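PDB 3G5S: methylenetetrahydrofolate--tRNA-(uracil-5-)-methyltransferase TrmFO from Thermus thermophilus, which methylates C5 of uridine 54 in tRNA, using methylenetetrahydrofolate as carbon donor, FAD as cofactor and probably NADH or NADPH as reductant. Local coordinates for residues H41-R45 with F46-V50; A74-L77 with V78-A81; S101-I104 with T105-T109; L131-G134 with P135-E139. One frame throughout, in Å; residues are numbered along the deposited sequence.

Contact 1 (H41-R45 with F46-V50). With FAD (flavin-adenine dinucleotide), chain B.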
loop_
_atom_site.group_PDB
_atom_site.type_symbol
_atom_site.label_atom_id
_atom_site.label_comp_id
_atom_site.label_asym_id
_atom_site.label_seq_id
_atom_site.Cartn_x
_atom_site.Cartn_y
_atom_site.Cartn_z
ATOM N N HIS A 41 2.172 4.360 19.066
ATOM C CA HIS A 41 3.356 3.687 19.596
ATOM C C HIS A 41 3.432 3.760 21.111
ATOM O O HIS A 41 2.891 4.680 21.718
ATOM C CB HIS A 41 4.618 4.330 19.032
ATOM C CG HIS A 41 4.928 3.934 17.626
ATOM N ND1 HIS A 41 4.338 4.532 16.535
ATOM C CD2 HIS A 41 5.786 3.011 17.133
ATOM C CE1 HIS A 41 4.815 3.990 15.429
ATOM N NE2 HIS A 41 5.697 3.066 15.765
ATOM N N GLY A 42 4.132 2.804 21.715
ATOM C CA GLY A 42 4.314 2.798 23.155
ATOM C C GLY A 42 5.718 2.462 23.633
ATOM O O GLY A 42 5.966 2.420 24.837
ATOM N N THR A 43 6.644 2.223 22.706
ATOM C CA THR A 43 7.994 1.811 23.089
ATOM C C THR A 43 9.094 2.646 22.439
ATOM O O THR A 43 8.826 3.527 21.618
ATOM C CB THR A 43 8.263 0.327 22.747
ATOM O OG1 THR A 43 8.613 0.205 21.362
ATOM C CG2 THR A 43 7.039 -0.528 23.043
ATOM N N ASP A 44 10.337 2.346 22.810
ATOM C CA ASP A 44 11.510 2.976 22.216
ATOM C C ASP A 44 12.142 2.105 21.127
ATOM O O ASP A 44 13.198 2.444 20.596
ATOM C CB ASP A 44 12.549 3.301 23.298
ATOM C CG ASP A 44 13.094 2.061 23.987
ATOM O OD1 ASP A 44 12.734 0.936 23.590
ATOM O OD2 ASP A 44 13.889 2.211 24.937
ATOM N N ARG A 45 11.485 0.997 20.793
ATOM C CA ARG A 45 12.066 -0.014 19.918
ATOM C C ARG A 45 11.949 0.337 18.446
ATOM O O ARG A 45 10.957 0.921 18.010
ATOM C CB ARG A 45 11.376 -1.358 20.142
ATOM C CG ARG A 45 11.579 -1.946 21.521
ATOM C CD ARG A 45 12.887 -2.705 21.606
ATOM N NE ARG A 45 13.006 -3.437 22.864
ATOM C CZ ARG A 45 12.462 -4.630 23.095
ATOM N NH1 ARG A 45 12.630 -5.217 24.273
ATOM N NH2 ARG A 45 11.752 -5.235 22.151
ATOM N N PHE A 46 12.959 -0.043 17.672
ATOM C CA PHE A 46 12.865 0.056 16.227
ATOM C C PHE A 46 11.897 -1.005 15.714
ATOM O O PHE A 46 11.858 -2.123 16.225
ATOM C CB PHE A 46 14.227 -0.136 15.566
ATOM C CG PHE A 46 15.298 0.794 16.077
ATOM C CD1 PHE A 46 14.977 2.014 16.665
ATOM C CD2 PHE A 46 16.636 0.461 15.940
ATOM C CE1 PHE A 46 15.974 2.869 17.123
ATOM C CE2 PHE A 46 17.632 1.308 16.399
ATOM C CZ PHE A 46 17.297 2.507 16.988
ATOM N N ALA A 47 11.122 -0.637 14.701
ATOM C CA ALA A 47 10.185 -1.545 14.056
ATOM C C ALA A 47 9.146 -2.101 15.031
ATOM O O ALA A 47 8.714 -3.245 14.929
ATOM C CB ALA A 47 10.929 -2.670 13.332
ATOM N N GLU A 48 8.730 -1.266 15.975
ATOM C CA GLU A 48 7.607 -1.602 16.828
ATOM C C GLU A 48 6.376 -1.906 15.980
ATOM O O GLU A 48 6.046 -1.155 15.059
ATOM C CB GLU A 48 7.302 -0.448 17.790
ATOM C CG GLU A 48 6.040 -0.662 18.615
ATOM C CD GLU A 48 5.757 0.462 19.614
ATOM O OE1 GLU A 48 6.654 1.281 19.906
ATOM O OE2 GLU A 48 4.616 0.520 20.112
ATOM N N ILE A 49 5.708 -3.006 16.310
ATOM C CA ILE A 49 4.469 -3.408 15.664
ATOM C C ILE A 49 3.317 -2.827 16.480
ATOM O O ILE A 49 3.119 -3.205 17.631
ATOM C CB ILE A 49 4.360 -4.947 15.638
ATOM C CG1 ILE A 49 5.484 -5.551 14.791
ATOM C CG2 ILE A 49 2.987 -5.390 15.148
ATOM C CD1 ILE A 49 5.261 -5.426 13.298
ATOM N N VAL A 50 2.573 -1.889 15.900
ATOM C CA VAL A 50 1.602 -1.135 16.696
ATOM C C VAL A 50 0.218 -1.776 16.817
ATOM O O VAL A 50 -0.563 -1.386 17.677
ATOM C CB VAL A 50 1.456 0.334 16.226
ATOM C CG1 VAL A 50 2.789 1.053 16.326
ATOM C CG2 VAL A 50 0.890 0.396 14.822
HETATM P PA FAD B . 6.158 3.290 11.238
HETATM O O1A FAD B . 5.034 3.998 11.938
HETATM O O2A FAD B . 6.386 1.842 11.544
HETATM O O5B FAD B . 7.544 4.046 11.479
HETATM C C5B FAD B . 7.651 5.452 11.365
HETATM C C4B FAD B . 8.646 5.914 12.411
HETATM O O4B FAD B . 8.948 7.282 12.195
HETATM C C3B FAD B . 8.074 5.815 13.823
HETATM O O3B FAD B . 8.956 5.108 14.674
HETATM C C2B FAD B . 7.905 7.269 14.263
HETATM O O2B FAD B . 8.085 7.494 15.646
HETATM C C1B FAD B . 8.983 7.963 13.452
HETATM N N9A FAD B . 8.796 9.386 13.133
HETATM C C8A FAD B . 7.680 9.995 12.630
HETATM N N7A FAD B . 7.969 11.290 12.383
HETATM C C5A FAD B . 9.269 11.502 12.718
HETATM C C6A FAD B . 10.095 12.617 12.678
HETATM N N6A FAD B . 9.730 13.757 12.077
HETATM N N1A FAD B . 11.393 12.484 13.092
HETATM C C2A FAD B . 11.878 11.288 13.565
HETATM N N3A FAD B . 11.071 10.174 13.609
HETATM C C4A FAD B . 9.794 10.309 13.193
HETATM N N1 FAD B . -0.198 -2.644 9.171
HETATM C C2 FAD B . -0.412 -3.992 9.034
HETATM O O2 FAD B . 0.156 -4.628 8.149
HETATM N N3 FAD B . -1.273 -4.635 9.904
HETATM C C4 FAD B . -1.930 -3.966 10.923
HETATM O O4 FAD B . -2.689 -4.572 11.688
HETATM C C4X FAD B . -1.702 -2.596 11.052
HETATM N N5 FAD B . -2.330 -1.871 12.040
HETATM C C5X FAD B . -2.085 -0.518 12.159
HETATM C C6 FAD B . -2.719 0.199 13.168
HETATM C C7 FAD B . -2.500 1.563 13.305
HETATM C C7M FAD B . -3.188 2.334 14.397
HETATM C C8 FAD B . -1.632 2.208 12.429
HETATM C C8M FAD B . -1.383 3.682 12.568
HETATM C C9 FAD B . -0.994 1.491 11.419
HETATM C C9A FAD B . -1.217 0.124 11.276
HETATM N N10 FAD B . -0.596 -0.590 10.258
HETATM C C10 FAD B . -0.838 -1.948 10.170
HETATM C "C1'" FAD B . -0.225 0.123 8.978
HETATM C "C2'" FAD B . 1.274 0.066 8.635
HETATM O "O2'" FAD B . 1.629 -1.126 7.955
HETATM C "C3'" FAD B . 2.157 0.282 9.864
HETATM O "O3'" FAD B . 1.902 1.595 10.321
HETATM C "C4'" FAD B . 3.649 0.125 9.573
HETATM O "O4'" FAD B . 4.330 0.124 10.812
HETATM C "C5'" FAD B . 4.175 1.216 8.648
HETATM O "O5'" FAD B . 5.586 1.187 8.634
HETATM P P FAD B . 6.395 2.555 8.450
HETATM O O1P FAD B . 5.965 3.263 7.206
HETATM O O2P FAD B . 7.843 2.217 8.587
HETATM O O3P FAD B . 5.897 3.477 9.666
HETATM O O HOH W 1 7.186 1.247 14.154
#

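Contact 2 (A74-L77 with V78-A81)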
loop_
_atom_site.group_PDB
_atom_site.type_symbol
_atom_site.label_atom_id
_atom_site.label_comp_id
_atom_site.label_asym_id
_atom_site.label_seq_id
_atom_site.Cartn_x
_atom_site.Cartn_y
_atom_site.Cartn_z
ATOM N N ALA A 74 16.135 -11.619 -0.315
ATOM C CA ALA A 74 16.891 -10.374 -0.260
ATOM C C ALA A 74 17.727 -10.229 1.011
ATOM O O ALA A 74 18.564 -9.340 1.091
ATOM C CB ALA A 74 15.950 -9.181 -0.406
ATOM N N GLY A 75 17.497 -11.078 2.011
ATOM C CA GLY A 75 18.197 -10.955 3.280
ATOM C C GLY A 75 17.614 -9.909 4.223
ATOM O O GLY A 75 18.326 -9.309 5.025
ATOM N N SER A 76 16.308 -9.685 4.127
ATOM C CA SER A 76 15.592 -8.729 4.970
ATOM C C SER A 76 15.760 -8.986 6.469
ATOM O O SER A 76 15.551 -10.108 6.949
ATOM C CB SER A 76 14.101 -8.791 4.598
ATOM O OG SER A 76 13.256 -8.273 5.610
ATOM N N LEU A 77 16.102 -7.932 7.208
ATOM C CA LEU A 77 16.167 -8.009 8.658
ATOM C C LEU A 77 14.790 -8.259 9.263
ATOM O O LEU A 77 14.643 -9.010 10.231
ATOM C CB LEU A 77 16.758 -6.717 9.219
ATOM C CG LEU A 77 16.886 -6.612 10.737
ATOM C CD1 LEU A 77 17.798 -7.696 11.279
ATOM C CD2 LEU A 77 17.407 -5.231 11.112
ATOM N N VAL A 78 13.779 -7.603 8.713
ATOM C CA VAL A 78 12.413 -7.812 9.171
ATOM C C VAL A 78 12.006 -9.283 9.024
ATOM O O VAL A 78 11.415 -9.853 9.938
ATOM C CB VAL A 78 11.435 -6.852 8.461
ATOM C CG1 VAL A 78 9.990 -7.315 8.596
ATOM C CG2 VAL A 78 11.605 -5.441 9.031
HETATM N N MSE A 79 12.351 -9.911 7.902
HETATM C CA MSE A 79 12.019 -11.327 7.749
HETATM C C MSE A 79 12.830 -12.224 8.691
HETATM O O MSE A 79 12.299 -13.205 9.198
HETATM C CB MSE A 79 12.156 -11.784 6.299
HETATM C CG MSE A 79 11.108 -11.200 5.370
HETATM SE SE MSE A 79 9.276 -11.529 5.934
HETATM C CE MSE A 79 9.339 -13.474 5.915
ATOM N N GLU A 80 14.097 -11.894 8.934
ATOM C CA GLU A 80 14.887 -12.641 9.912
ATOM C C GLU A 80 14.210 -12.583 11.272
ATOM O O GLU A 80 14.040 -13.597 11.953
ATOM C CB GLU A 80 16.291 -12.054 10.041
ATOM C CG GLU A 80 17.196 -12.276 8.858
ATOM C CD GLU A 80 18.626 -11.818 9.120
ATOM O OE1 GLU A 80 18.938 -11.404 10.258
ATOM O OE2 GLU A 80 19.432 -11.860 8.175
ATOM N N ALA A 81 13.842 -11.370 11.673
ATOM C CA ALA A 81 13.202 -11.164 12.956
ATOM C C ALA A 81 11.894 -11.930 13.034
ATOM O O ALA A 81 11.578 -12.520 14.063
ATOM C CB ALA A 81 12.954 -9.678 13.181
HETATM O O HOH W 2 20.413 -9.762 6.686
#

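Contact 3 (S101-I104 with T105-T109)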
loop_
_atom_site.group_PDB
_atom_site.type_symbol
_atom_site.label_atom_id
_atom_site.label_comp_id
_atom_site.label_asym_id
_atom_site.label_seq_id
_atom_site.Cartn_x
_atom_site.Cartn_y
_atom_site.Cartn_z
ATOM N N SER A 101 10.685 -6.809 17.582
ATOM C CA SER A 101 11.300 -5.485 17.618
ATOM C C SER A 101 12.609 -5.508 18.399
ATOM O O SER A 101 13.523 -4.737 18.107
ATOM C CB SER A 101 10.337 -4.454 18.198
ATOM O OG SER A 101 10.187 -4.647 19.591
ATOM N N GLY A 102 12.704 -6.394 19.386
ATOM C CA GLY A 102 13.925 -6.518 20.160
ATOM C C GLY A 102 15.102 -6.954 19.310
ATOM O O GLY A 102 16.193 -6.391 19.403
ATOM N N TYR A 103 14.881 -7.967 18.478
ATOM C CA TYR A 103 15.928 -8.474 17.595
ATOM C C TYR A 103 16.378 -7.403 16.607
ATOM O O TYR A 103 17.574 -7.195 16.402
ATOM C CB TYR A 103 15.434 -9.723 16.853
ATOM C CG TYR A 103 16.418 -10.316 15.866
ATOM C CD1 TYR A 103 17.367 -11.242 16.272
ATOM C CD2 TYR A 103 16.384 -9.962 14.525
ATOM C CE1 TYR A 103 18.261 -11.790 15.366
ATOM C CE2 TYR A 103 17.271 -10.508 13.613
ATOM C CZ TYR A 103 18.208 -11.417 14.040
ATOM O OH TYR A 103 19.094 -11.962 13.135
ATOM N N ILE A 104 15.417 -6.729 15.988
ATOM C CA ILE A 104 15.725 -5.683 15.023
ATOM C C ILE A 104 16.525 -4.554 15.678
ATOM O O ILE A 104 17.520 -4.074 15.128
ATOM C CB ILE A 104 14.431 -5.151 14.381
ATOM C CG1 ILE A 104 13.804 -6.250 13.511
ATOM C CG2 ILE A 104 14.703 -3.904 13.564
ATOM C CD1 ILE A 104 12.408 -5.948 13.045
ATOM N N THR A 105 16.089 -4.145 16.861
ATOM C CA THR A 105 16.741 -3.061 17.579
ATOM C C THR A 105 18.174 -3.438 17.953
ATOM O O THR A 105 19.092 -2.636 17.811
ATOM C CB THR A 105 15.947 -2.679 18.834
ATOM O OG1 THR A 105 14.634 -2.245 18.453
ATOM C CG2 THR A 105 16.649 -1.559 19.584
ATOM N N GLU A 106 18.362 -4.666 18.425
ATOM C CA GLU A 106 19.695 -5.144 18.781
ATOM C C GLU A 106 20.635 -5.217 17.575
ATOM O O GLU A 106 21.783 -4.772 17.652
ATOM C CB GLU A 106 19.618 -6.508 19.473
ATOM C CG GLU A 106 18.902 -6.489 20.814
ATOM C CD GLU A 106 18.946 -7.836 21.516
ATOM O OE1 GLU A 106 20.020 -8.477 21.511
ATOM O OE2 GLU A 106 17.909 -8.252 22.077
ATOM N N ARG A 107 20.157 -5.775 16.464
ATOM C CA ARG A 107 21.014 -5.936 15.290
ATOM C C ARG A 107 21.443 -4.581 14.737
ATOM O O ARG A 107 22.598 -4.389 14.376
ATOM C CB ARG A 107 20.332 -6.764 14.191
ATOM C CG ARG A 107 20.118 -8.248 14.507
ATOM C CD ARG A 107 21.393 -8.975 14.899
ATOM N NE ARG A 107 22.475 -8.864 13.922
ATOM C CZ ARG A 107 22.562 -9.574 12.799
ATOM N NH1 ARG A 107 21.611 -10.439 12.479
ATOM N NH2 ARG A 107 23.599 -9.415 11.987
ATOM N N LEU A 108 20.507 -3.641 14.667
ATOM C CA LEU A 108 20.819 -2.304 14.178
ATOM C C LEU A 108 21.741 -1.551 15.133
ATOM O O LEU A 108 22.794 -1.049 14.735
ATOM C CB LEU A 108 19.534 -1.510 13.944
ATOM C CG LEU A 108 18.828 -1.834 12.629
ATOM C CD1 LEU A 108 17.402 -1.318 12.626
ATOM C CD2 LEU A 108 19.610 -1.273 11.457
ATOM N N THR A 109 21.343 -1.481 16.398
ATOM C CA THR A 109 22.078 -0.684 17.372
ATOM C C THR A 109 23.522 -1.164 17.517
ATOM O O THR A 109 24.428 -0.362 17.743
ATOM C CB THR A 109 21.367 -0.667 18.738
ATOM O OG1 THR A 109 20.051 -0.120 18.580
ATOM C CG2 THR A 109 22.143 0.183 19.740
#

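Contact 4 (L131-G134 with P135-E139). With FAD (flavin-adenine dinucleotide), chain B.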
loop_
_atom_site.group_PDB
_atom_site.type_symbol
_atom_site.label_atom_id
_atom_site.label_comp_id
_atom_site.label_asym_id
_atom_site.label_seq_id
_atom_site.Cartn_x
_atom_site.Cartn_y
_atom_site.Cartn_z
ATOM N N LEU A 131 13.314 9.043 3.723
ATOM C CA LEU A 131 12.230 9.430 4.626
ATOM C C LEU A 131 11.282 8.252 4.828
ATOM O O LEU A 131 10.751 7.707 3.868
ATOM C CB LEU A 131 11.457 10.613 4.057
ATOM C CG LEU A 131 12.286 11.861 3.755
ATOM C CD1 LEU A 131 11.398 12.917 3.150
ATOM C CD2 LEU A 131 13.000 12.387 5.002
ATOM N N ALA A 132 11.073 7.875 6.085
ATOM C CA ALA A 132 10.309 6.671 6.417
ATOM C C ALA A 132 9.517 6.889 7.709
ATOM O O ALA A 132 9.591 6.100 8.650
ATOM C CB ALA A 132 11.250 5.468 6.543
ATOM N N THR A 133 8.746 7.970 7.744
ATOM C CA THR A 133 8.155 8.440 8.986
ATOM C C THR A 133 6.735 7.940 9.255
ATOM O O THR A 133 6.177 8.222 10.311
ATOM C CB THR A 133 8.245 9.974 9.062
ATOM O OG1 THR A 133 7.876 10.532 7.796
ATOM C CG2 THR A 133 9.675 10.390 9.373
ATOM N N GLY A 134 6.173 7.178 8.322
ATOM C CA GLY A 134 4.984 6.396 8.597
ATOM C C GLY A 134 3.660 7.124 8.568
ATOM O O GLY A 134 3.576 8.310 8.247
ATOM N N PRO A 135 2.596 6.404 8.926
ATOM C CA PRO A 135 1.249 6.981 8.888
ATOM C C PRO A 135 1.076 8.145 9.857
ATOM O O PRO A 135 0.202 8.976 9.642
ATOM C CB PRO A 135 0.358 5.814 9.313
ATOM C CG PRO A 135 1.243 4.895 10.060
ATOM C CD PRO A 135 2.602 5.026 9.452
ATOM N N LEU A 136 1.899 8.196 10.900
ATOM C CA LEU A 136 1.814 9.250 11.902
ATOM C C LEU A 136 3.083 10.111 11.866
ATOM O O LEU A 136 3.601 10.553 12.890
ATOM C CB LEU A 136 1.554 8.647 13.284
ATOM C CG LEU A 136 0.263 7.817 13.343
ATOM C CD1 LEU A 136 0.137 7.044 14.649
ATOM C CD2 LEU A 136 -0.960 8.698 13.112
ATOM N N THR A 137 3.571 10.332 10.649
ATOM C CA THR A 137 4.624 11.300 10.373
ATOM C C THR A 137 4.375 12.575 11.181
ATOM O O THR A 137 3.256 13.084 11.213
ATOM C CB THR A 137 4.648 11.643 8.868
ATOM O OG1 THR A 137 5.157 10.532 8.114
ATOM C CG2 THR A 137 5.525 12.839 8.597
ATOM N N SER A 138 5.409 13.094 11.837
ATOM C CA SER A 138 5.214 14.267 12.682
ATOM C C SER A 138 4.709 15.450 11.865
ATOM O O SER A 138 5.015 15.594 10.677
ATOM C CB SER A 138 6.491 14.643 13.430
ATOM O OG SER A 138 7.360 15.377 12.593
ATOM N N GLU A 139 3.928 16.299 12.520
ATOM C CA GLU A 139 3.337 17.447 11.864
ATOM C C GLU A 139 4.387 18.334 11.198
ATOM O O GLU A 139 4.200 18.787 10.071
ATOM C CB GLU A 139 2.525 18.253 12.875
ATOM C CG GLU A 139 1.917 19.527 12.324
ATOM C CD GLU A 139 1.103 20.265 13.369
ATOM O OE1 GLU A 139 0.360 19.597 14.119
ATOM O OE2 GLU A 139 1.210 21.506 13.443
HETATM P PA FAD B . 6.158 3.290 11.238
HETATM O O1A FAD B . 5.034 3.998 11.938
HETATM O O2A FAD B . 6.386 1.842 11.544
HETATM O O5B FAD B . 7.544 4.046 11.479
HETATM C C5B FAD B . 7.651 5.452 11.365
HETATM C C4B FAD B . 8.646 5.914 12.411
HETATM O O4B FAD B . 8.948 7.282 12.195
HETATM C C3B FAD B . 8.074 5.815 13.823
HETATM O O3B FAD B . 8.956 5.108 14.674
HETATM C C2B FAD B . 7.905 7.269 14.263
HETATM O O2B FAD B . 8.085 7.494 15.646
HETATM C C1B FAD B . 8.983 7.963 13.452
HETATM N N9A FAD B . 8.796 9.386 13.133
HETATM C C8A FAD B . 7.680 9.995 12.630
HETATM N N7A FAD B . 7.969 11.290 12.383
HETATM C C5A FAD B . 9.269 11.502 12.718
HETATM C C6A FAD B . 10.095 12.617 12.678
HETATM N N6A FAD B . 9.730 13.757 12.077
HETATM N N1A FAD B . 11.393 12.484 13.092
HETATM C C2A FAD B . 11.878 11.288 13.565
HETATM N N3A FAD B . 11.071 10.174 13.609
HETATM C C4A FAD B . 9.794 10.309 13.193
HETATM N N1 FAD B . -0.198 -2.644 9.171
HETATM C C2 FAD B . -0.412 -3.992 9.034
HETATM O O2 FAD B . 0.156 -4.628 8.149
HETATM N N3 FAD B . -1.273 -4.635 9.904
HETATM C C4 FAD B . -1.930 -3.966 10.923
HETATM O O4 FAD B . -2.689 -4.572 11.688
HETATM C C4X FAD B . -1.702 -2.596 11.052
HETATM N N5 FAD B . -2.330 -1.871 12.040
HETATM C C5X FAD B . -2.085 -0.518 12.159
HETATM C C6 FAD B . -2.719 0.199 13.168
HETATM C C7 FAD B . -2.500 1.563 13.305
HETATM C C7M FAD B . -3.188 2.334 14.397
HETATM C C8 FAD B . -1.632 2.208 12.429
HETATM C C8M FAD B . -1.383 3.682 12.568
HETATM C C9 FAD B . -0.994 1.491 11.419
HETATM C C9A FAD B . -1.217 0.124 11.276
HETATM N N10 FAD B . -0.596 -0.590 10.258
HETATM C C10 FAD B . -0.838 -1.948 10.170
HETATM C "C1'" FAD B . -0.225 0.123 8.978
HETATM C "C2'" FAD B . 1.274 0.066 8.635
HETATM O "O2'" FAD B . 1.629 -1.126 7.955
HETATM C "C3'" FAD B . 2.157 0.282 9.864
HETATM O "O3'" FAD B . 1.902 1.595 10.321
HETATM C "C4'" FAD B . 3.649 0.125 9.573
HETATM O "O4'" FAD B . 4.330 0.124 10.812
HETATM C "C5'" FAD B . 4.175 1.216 8.648
HETATM O "O5'" FAD B . 5.586 1.187 8.634
HETATM P P FAD B . 6.395 2.555 8.450
HETATM O O1P FAD B . 5.965 3.263 7.206
HETATM O O2P FAD B . 7.843 2.217 8.587
HETATM O O3P FAD B . 5.897 3.477 9.666
HETATM O O HOH W 3 4.224 6.802 11.913
#

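Contact 1 (H41-R45 with F46-V50)
Glu48 sends its carboxylate into the bend made by residues 41-45, where both oxygens are engaged. Its OE2 takes the N-H of Gly42 on the syn lone pair, Gly42 N to Glu48 OE2 being 2.8 Å. The other oxygen has two donors coming from the same face of the carboxylate: Thr43 N, 3.0 Å from Glu48 OE1, and Thr43 OG1, 2.7 Å from Glu48 OE1 and well above the plane. Glu48 reaches that far because CG lies anti to its backbone N (chi1 174°) and the chain beyond is extended. Thr43 OG1 also accepts from Arg45 N, an ST turn, and a type II beta turn from Arg45 to Glu48 brings the chain back. The His41 ring stands with its edge to the carboxylate, the planes 78° apart, while Val50 CG1 makes a CH-pi contact over the ring centre, 3.5 Å from the His41 centroid. Water 1 joins His41 NE2 to Glu48 O and to the FAD phosphate oxygen O2A; Val50 CG2 lies against the flavin at C7, 3.9 Å away. Farther out, Thr38 bonds His41 ND1, Arg33 makes a weak, long ion pair with Glu48 OE1, and Glu98 forms a salt bridge with Arg45.

Contact 2 (A74-L77 with V78-A81)
Ser76 turns its hydroxyl onto the first turn of helix 77-84, where OG meets the N-H of Met79 in a nearly straight bond, 3.0 Å from Ser76 OG to Met79 N. This is an N-cap, and it follows directly on a Schellman motif in which Gly75, at positive phi, ends helix 63-74; the segment is therefore a tight helix-to-helix junction. The capping bond depends on the hydroxyl standing anti to the backbone N of Ser76 (chi1 160°), which lays OG beside the carbonyl carbon and facing the first-turn amides of the new helix. The methylene chain of Met79, a selenomethionine, runs alongside the same hydroxyl, with CG 3.6 Å from Ser76 OG, before bending twice and carrying its selenium toward helix 63-74. Glu15, from helix 11-22, also bonds Ser76 OG and takes the amides of Leu77 and Val78, so an acidic side chain meets the N-terminal end of the helix, an arrangement expected to be electrostatically favourable.

Leu77 and Glu80 cross at about a right angle, and Leu77 CD1 comes only as close as 4.0 Å to Glu80 OE1. Glu80 packs its CG against the carbonyl of the N-cap residue, 3.3 Å from Ser76 O, while its carboxylate extends onward to Tyr103 OH of helix 97-109, bonded through OE1. The other oxygen looks back to the junction: water 2 donates to Glu80 OE2 at 2.8 Å and to Gly75 O at 2.7 Å.

Contact 3 (S101-I104 with T105-T109)
Tyr103 lies under the aliphatic part of Arg107, one turn along the helix. Arg107 CG sits over one face of the ring, displaced toward its rim, 3.9 Å from the Tyr103 centroid in a CH-pi contact. Both side chains point the same way, yet their flat groups are nearly perpendicular at 83°, and the guanidinium presents its edge to the phenol. Bends at chi2 and chi3 (both -55°) fold Arg107 round so that NH1 reaches Tyr103 OH at 3.0 Å, a weak, bent hydrogen bond. The stronger partner of that hydroxyl is Glu80 of helix 77-84, which has only a weak, long ion pair with Arg107 NH1.

All this rides on helix 97-109, whose i to i+4 backbone bonds include Arg107 N to Tyr103 O. On another side of it, Thr105 doubles one of these bonds: its OG1 donates to Ser101 O at 2.8 Å, and its N reaches the same carbonyl oxygen from the opposite face at 2.9 Å. Thr109 repeats the pattern on Thr105 O, with OG1 2.8 Å away. Thr105 OG1 in turn accepts the N-H of Phe46. Ile104 CG2 and Leu108 CD1 lie side by side, 3.9 Å apart, and Leu108 packs on helix 11-22.

Contact 4 (L131-G134 with P135-E139)
Thr133 and Thr137 are linked through their hydroxyls: Thr133 OG1 donates to Thr137 OG1 at 2.7 Å, and Thr137 OG1 in turn donates a hydrogen bond to Gly134 O, also 2.7 Å away. The second bond lies in the carbonyl plane, on a lone pair of Gly134 O. The same oxygen receives Thr137 N at 3.1 Å from well above that plane, the bond that closes the type I beta turn from Gly134 to Thr137. Thr137 OG1 lies beside its own backbone N (chi1 -72°), which lets both donors of the residue grip one carbonyl. Water 3 serves two more backbone groups, donating to Thr133 O and accepting from Leu136 N, and also donates to FAD O1A.

On the adenine side, Ser138 N donates to FAD N7A at 3.2 Å, and Thr133 CG2 touches the base near C5A, 3.5 Å away. Ser138, the N-cap of helix 139-149, has its hydroxyl bonded to Glu120 and, weakly, to Leu141 N. Lacking a side chain, Gly134 brings CA within 3.2 Å of FAD O3P. The loop leaves strand 129-131 of the parallel Rossmann-type sheet, between strands 4-7 and 331-333, and enters helix 139-149, with strand 309-313 against Pro135, Leu136 and Thr137.

All four contacts are local and follow one another along the chain, so none nests in or crosses another. Contact 1 closes a bend in the loop between strands 27-30 and 54-57; contact 2 joins helix 63-74 to helix 77-84; contact 3 lies within helix 97-109; contact 4 closes the turn between strand 129-131 and helix 139-149. Contact 3 links the first two through side chains on helix 97-109: Ser101 and Thr105 face contact 1, while Ile104 packs on Ala81 of contact 2. Contacts 1 and 4, with centres about 14 Å apart, do not touch but border the FAD from different loops, contact 1 along phosphate and flavin, contact 4 along phosphate and adenine.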